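Local coordinates for protein endoglucanase (PDB 5NRM) that contributes a type I cohesin domain of a cellulosomal scaffoldin, which binds the dockerin of a family 5 enzyme to assemble the multienzyme complex, at residues F64-N67 with K73-V76; D8-E11 with S17-V20; S55-P60 with V76-Y81. One frame throughout, in Å; residues are numbered along the deposited sequence.

Interaction 1 (F64-N67 with K73-V76); sequences FGIN and KLKV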
# COMPACT_ATOMS: atom_id res chain seq x y z
N PHE A 64 -5.72 -3.56 -6.13
CA PHE A 64 -5.55 -2.54 -5.10
C PHE A 64 -6.39 -2.77 -3.89
O PHE A 64 -7.62 -3.03 -4.01
CB PHE A 64 -5.93 -1.20 -5.75
CG PHE A 64 -5.74 0.02 -4.85
CD1 PHE A 64 -4.58 0.80 -4.90
CD2 PHE A 64 -6.82 0.45 -4.04
CE1 PHE A 64 -4.46 1.92 -4.11
CE2 PHE A 64 -6.65 1.59 -3.23
CZ PHE A 64 -5.49 2.29 -3.28
N GLY A 65 -5.83 -2.52 -2.74
CA GLY A 65 -6.61 -2.54 -1.53
C GLY A 65 -6.15 -1.50 -0.52
O GLY A 65 -4.96 -1.19 -0.40
N ILE A 66 -7.11 -1.04 0.32
CA ILE A 66 -6.84 -0.19 1.46
C ILE A 66 -7.70 -0.67 2.61
O ILE A 66 -8.92 -0.93 2.42
CB ILE A 66 -7.03 1.31 1.08
CG1 ILE A 66 -6.49 2.22 2.19
CG2 ILE A 66 -8.46 1.60 0.66
CD1 ILE A 66 -6.25 3.65 1.74
N ASN A 67 -7.14 -0.80 3.80
CA ASN A 67 -7.89 -1.26 4.97
C ASN A 67 -7.56 -0.40 6.17
O ASN A 67 -6.40 -0.04 6.40
CB ASN A 67 -7.55 -2.72 5.25
CG ASN A 67 -8.28 -3.27 6.45
OD1 ASN A 67 -9.50 -3.23 6.49
ND2 ASN A 67 -7.55 -3.76 7.41
N LYS A 73 -4.95 4.51 11.52
CA LYS A 73 -3.93 3.68 10.85
C LYS A 73 -4.54 2.90 9.68
O LYS A 73 -5.40 2.00 9.91
CB LYS A 73 -3.27 2.72 11.82
CG LYS A 73 -2.09 1.96 11.18
CD LYS A 73 -1.52 0.92 12.14
CE LYS A 73 -0.33 0.21 11.53
NZ LYS A 73 0.18 -0.87 12.44
N LEU A 74 -4.09 3.22 8.48
CA LEU A 74 -4.47 2.58 7.24
C LEU A 74 -3.29 1.79 6.67
O LEU A 74 -2.14 2.23 6.78
CB LEU A 74 -4.92 3.60 6.20
CG LEU A 74 -5.95 4.64 6.63
CD1 LEU A 74 -6.23 5.64 5.54
CD2 LEU A 74 -7.25 3.97 7.14
N LYS A 75 -3.64 0.67 6.01
CA LYS A 75 -2.66 -0.13 5.26
C LYS A 75 -3.07 -0.07 3.80
O LYS A 75 -4.27 -0.24 3.49
CB LYS A 75 -2.68 -1.58 5.78
CG LYS A 75 -2.58 -1.72 7.28
CD LYS A 75 -1.27 -1.22 7.87
CE LYS A 75 -0.07 -1.93 7.30
NZ LYS A 75 1.17 -1.91 8.13
N VAL A 76 -2.09 0.13 2.91
CA VAL A 76 -2.33 0.33 1.51
C VAL A 76 -1.55 -0.74 0.77
O VAL A 76 -0.38 -0.99 1.12
CB VAL A 76 -1.96 1.69 1.03
CG1 VAL A 76 -2.34 1.89 -0.43
CG2 VAL A 76 -2.73 2.76 1.86
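Ile66 and Val76 face each other across an antiparallel beta hairpin, strands 64-70 and 73-79 of the cohesin sheet; the axes of segments 64-67 and 73-76 approach to 4.8 Å at 167°. They form a non-hydrogen-bonded pair, CA to CA 4.5 Å, and Asn67 with Lys75 forms the next, hydrogen-bonded pair. That pair is closed by two bonds: Asn67 N to Lys75 O, 2.9 Å and in the carbonyl plane, and Lys75 N to Asn67 O, also 2.9 Å, with an N-H...O angle of 169°. A CA-H...O contact from Ile66 CA to Lys75 O, 3.3 Å, adds a second approach to the same carbonyl.

The two faces differ. Asn67 and Lys75 project toward the dockerin chain: Asn67 ND2 bonds the backbone O of Leu60 of that chain, and the Lys75 chain, bent at chi2 and chi3 in the conformer described, carries NZ to a hydrogen bond with Thr38 OG1 of the cohesin. On the other face Ile66 and Val76 lie side by side, turned to the interior, where Ile66 meets Leu97 and Val76 meets Phe94. With CG1 anti to the backbone N (chi1 -169°), Ile66 runs along its neighbour, and in this conformer its tip carbon CD1 rests 3.6 Å from Val76 CG2.

Interaction 2 (D8-E11 with S17-V20); sequences DTVE and SVVV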
# COMPACT_ATOMS: atom_id res chain seq x y z
N ASP A 8 -1.24 15.06 -0.23
CA ASP A 8 -1.67 16.45 -0.36
C ASP A 8 -2.01 17.08 0.99
O ASP A 8 -2.39 16.43 1.97
CB ASP A 8 -2.88 16.63 -1.28
CG ASP A 8 -2.56 16.46 -2.78
OD1 ASP A 8 -1.40 16.22 -3.20
OD2 ASP A 8 -3.57 16.57 -3.53
N THR A 9 -1.84 18.40 0.98
CA THR A 9 -2.41 19.24 2.01
C THR A 9 -3.68 19.87 1.43
O THR A 9 -3.59 20.58 0.38
CB THR A 9 -1.43 20.34 2.41
OG1 THR A 9 -0.29 19.72 3.04
CG2 THR A 9 -2.06 21.31 3.40
N VAL A 10 -4.83 19.60 2.06
CA VAL A 10 -6.11 19.98 1.46
C VAL A 10 -6.82 20.83 2.51
O VAL A 10 -6.70 20.62 3.72
CB VAL A 10 -7.00 18.76 1.10
CG1 VAL A 10 -6.30 17.83 0.10
CG2 VAL A 10 -7.36 18.01 2.32
N GLU A 11 -7.67 21.72 2.06
CA GLU A 11 -8.54 22.47 2.98
C GLU A 11 -9.88 21.78 3.17
O GLU A 11 -10.46 21.22 2.24
CB GLU A 11 -8.79 23.92 2.49
CG GLU A 11 -7.49 24.69 2.38
CD GLU A 11 -7.70 26.22 2.29
OE1 GLU A 11 -8.85 26.68 1.99
OE2 GLU A 11 -6.69 26.93 2.56
N SER A 17 -17.20 16.58 4.73
CA SER A 17 -16.36 15.51 4.25
C SER A 17 -15.23 16.12 3.46
O SER A 17 -15.30 17.27 2.98
CB SER A 17 -17.21 14.58 3.38
OG SER A 17 -17.65 15.30 2.26
N VAL A 18 -14.16 15.35 3.31
CA VAL A 18 -12.98 15.79 2.55
C VAL A 18 -12.26 14.58 1.96
O VAL A 18 -12.29 13.50 2.50
CB VAL A 18 -12.01 16.53 3.54
CG1 VAL A 18 -11.46 15.59 4.59
CG2 VAL A 18 -10.90 17.31 2.84
N VAL A 19 -11.63 14.80 0.81
CA VAL A 19 -10.81 13.78 0.14
C VAL A 19 -9.36 14.25 0.23
O VAL A 19 -9.02 15.43 -0.05
CB VAL A 19 -11.23 13.58 -1.33
CG1 VAL A 19 -10.39 12.50 -1.99
CG2 VAL A 19 -12.70 13.22 -1.35
N VAL A 20 -8.47 13.33 0.61
CA VAL A 20 -7.01 13.59 0.72
C VAL A 20 -6.29 12.67 -0.27
O VAL A 20 -6.30 11.45 -0.06
CB VAL A 20 -6.50 13.31 2.13
CG1 VAL A 20 -5.01 13.60 2.17
CG2 VAL A 20 -7.24 14.20 3.16
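Val10 CG2 meets Val18 CG2 at 3.6 Å, the closest apolar approach between the two segments, with the side chains set at a slant to each other. The same methyl of Val10 reaches Val20 CG2 at 3.9 Å, while its other branch, CG1, sits 3.6 Å from the backbone oxygen Val19 O. Val10 therefore touches three successive residues of the facing strand. In Val18, CG1 takes the position between backbone N and carbonyl carbon (chi1 66°), which turns CG2 anti to N and toward Val10; Val18 CG2 also lies 4.0 Å from Glu11 O. At the other end, Val20 CG1 lies 3.9 Å from Asp8 O.

Segments 9-11 and 17-20 run antiparallel at 160°, with axes no nearer than 7.6 Å. That is too wide for a backbone ladder, and valine methyls span the gap. Val10 bonds Ala137 and Asn139, Val18 bonds Phe99 and Asp8 bonds Ala137, all on neighbouring strands; Asp8 also bonds Pro21, so the two strands pair directly just past Val20, away from the hairpin turn. Val138 touches Val10, Val18 and Val20. The contact thus lies near the surface where strands 4-12 and 17-25 splay apart, flanked by strand 132-140 beside the first and strand 92-101 beside the second.

Interaction 3 (S55-P60 with V76-Y81); sequences SIVTNP and VLFLDY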
# COMPACT_ATOMS: atom_id res chain seq x y z
N SER A 55 -6.52 7.49 -9.98
CA SER A 55 -6.68 7.33 -11.41
C SER A 55 -5.50 6.62 -12.09
O SER A 55 -5.70 6.06 -13.19
CB SER A 55 -6.95 8.65 -12.15
OG SER A 55 -5.78 9.40 -12.18
N ILE A 56 -4.32 6.58 -11.48
CA ILE A 56 -3.18 5.94 -12.12
C ILE A 56 -3.16 4.43 -11.90
O ILE A 56 -2.31 3.74 -12.50
CB ILE A 56 -1.84 6.55 -11.60
CG1 ILE A 56 -1.46 6.04 -10.20
CG2 ILE A 56 -1.90 8.09 -11.78
CD1 ILE A 56 -0.21 6.66 -9.61
N VAL A 57 -4.02 3.90 -11.03
CA VAL A 57 -4.00 2.53 -10.67
C VAL A 57 -4.65 1.63 -11.72
O VAL A 57 -5.77 1.83 -12.17
CB VAL A 57 -4.64 2.33 -9.25
CG1 VAL A 57 -4.76 0.84 -8.83
CG2 VAL A 57 -3.89 3.12 -8.20
N THR A 58 -3.93 0.57 -12.13
CA THR A 58 -4.45 -0.43 -13.04
C THR A 58 -5.40 -1.39 -12.32
O THR A 58 -5.21 -1.71 -11.18
CB THR A 58 -3.31 -1.23 -13.68
OG1 THR A 58 -2.47 -1.71 -12.62
CG2 THR A 58 -2.49 -0.29 -14.63
N ASN A 59 -6.46 -1.75 -13.03
CA ASN A 59 -7.42 -2.79 -12.61
C ASN A 59 -7.61 -2.82 -11.09
O ASN A 59 -7.37 -3.86 -10.46
CB ASN A 59 -6.93 -4.12 -13.12
CG ASN A 59 -8.02 -5.17 -13.22
OD1 ASN A 59 -9.19 -4.84 -13.28
ND2 ASN A 59 -7.63 -6.45 -13.29
N PRO A 60 -8.07 -1.70 -10.51
CA PRO A 60 -8.07 -1.60 -9.03
C PRO A 60 -8.97 -2.59 -8.31
O PRO A 60 -8.69 -2.92 -7.14
CB PRO A 60 -8.53 -0.19 -8.76
CG PRO A 60 -9.11 0.28 -10.03
CD PRO A 60 -8.49 -0.43 -11.16
N VAL A 76 -2.09 0.13 2.91
CA VAL A 76 -2.33 0.33 1.51
C VAL A 76 -1.55 -0.74 0.77
O VAL A 76 -0.38 -0.99 1.12
CB VAL A 76 -1.96 1.69 1.03
CG1 VAL A 76 -2.34 1.89 -0.43
CG2 VAL A 76 -2.73 2.76 1.86
N LEU A 77 -2.11 -1.38 -0.27
CA LEU A 77 -1.44 -2.43 -0.99
C LEU A 77 -1.80 -2.33 -2.47
O LEU A 77 -3.00 -2.23 -2.82
CB LEU A 77 -1.91 -3.80 -0.46
CG LEU A 77 -1.30 -5.03 -1.16
CD1 LEU A 77 0.16 -5.15 -0.90
CD2 LEU A 77 -1.96 -6.26 -0.57
N PHE A 78 -0.83 -2.51 -3.36
CA PHE A 78 -1.04 -2.62 -4.79
C PHE A 78 -0.13 -3.73 -5.35
O PHE A 78 1.04 -3.85 -4.96
CB PHE A 78 -0.70 -1.30 -5.54
CG PHE A 78 -0.65 -1.42 -7.02
CD1 PHE A 78 -1.83 -1.47 -7.83
CD2 PHE A 78 0.56 -1.58 -7.65
CE1 PHE A 78 -1.73 -1.64 -9.19
CE2 PHE A 78 0.67 -1.73 -9.04
CZ PHE A 78 -0.48 -1.81 -9.82
N LEU A 79 -0.65 -4.52 -6.30
CA LEU A 79 0.16 -5.39 -7.11
C LEU A 79 -0.44 -5.53 -8.48
O LEU A 79 -1.68 -5.71 -8.59
CB LEU A 79 0.17 -6.79 -6.41
CG LEU A 79 0.96 -7.89 -7.16
CD1 LEU A 79 2.47 -7.60 -7.22
CD2 LEU A 79 0.69 -9.25 -6.57
N ASP A 80 0.39 -5.53 -9.49
CA ASP A 80 -0.05 -5.95 -10.83
C ASP A 80 -0.25 -7.42 -10.85
O ASP A 80 0.72 -8.15 -11.02
CB ASP A 80 0.97 -5.53 -11.92
CG ASP A 80 0.65 -6.11 -13.28
OD1 ASP A 80 -0.51 -6.59 -13.43
OD2 ASP A 80 1.58 -6.15 -14.11
N TYR A 81 -1.47 -7.90 -10.62
CA TYR A 81 -1.70 -9.35 -10.49
C TYR A 81 -1.31 -10.06 -11.79
O TYR A 81 -1.03 -11.26 -11.71
CB TYR A 81 -3.18 -9.66 -10.21
CG TYR A 81 -3.54 -9.68 -8.74
CD1 TYR A 81 -3.08 -8.69 -7.86
CD2 TYR A 81 -4.30 -10.68 -8.22
CE1 TYR A 81 -3.44 -8.70 -6.53
CE2 TYR A 81 -4.69 -10.67 -6.88
CZ TYR A 81 -4.24 -9.70 -6.04
OH TYR A 81 -4.57 -9.63 -4.70
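The loop that follows strand 46-53 and leads to the short helix 60-63 packs here on strand 73-79 of the cohesin beta sandwich, and Phe78 is the strand residue it meets. Two consecutive loop residues, Val57 and Thr58, touch its ring in different ways. Val57 CG1 approaches obliquely, 3.9 Å from both CD1 and CE1 of Phe78, as the two side chains slide past each other in opposite directions. Thr58 arrives at about a right angle: its OG1 lies at the ring edge near the plane, 3.5 Å from Phe78 CE1.

The ring reaches the loop because Phe78 CG is anti to the backbone N (chi1 169°), which extends the side chain from the strand into the interior. There Phe94 of strand 92-101 touches both Val57 and Phe78, joining the loop and the strand to the second layer. Leu77 and Leu79 alternate to the other face, where they pack on Leu60 and Ala17 of the dockerin chain; farther along, Tyr81 O accepts a bond from Arg20 of that chain. Phe78 thus belongs to the core behind the dockerin-binding surface.

Thr58 OG1 is also hydrogen-bonded to Gly86 O, and Asp80 OD2 takes the N-H groups of Ser84 and Gly86, so both segments hold the same following loop. The bond to Gly86 O orients the hydroxyl of Thr58, whose OG1 sits 3.4 Å from Phe78 CZ.

How the interactions relate
Interactions 1 and 3 are continuous, with centres 12 Å apart: they share Val76, both use strand 73-79, and Gly65 N lies 2.8 Å from Leu77 O, a probable hydrogen bond that carries the hairpin pairing of interaction 1 into the strand of interaction 3. Phe64 CB also packs 3.9 Å from Val57 CG1, joining hairpin and loop in one apolar layer. Both contacts include residues that touch the dockerin chain. Interaction 2 stands apart, its centre 17 Å from that of interaction 1 and 22 Å from that of interaction 3, which lies on the opposite side of the chain's centre; no dockerin residue touches its two segments.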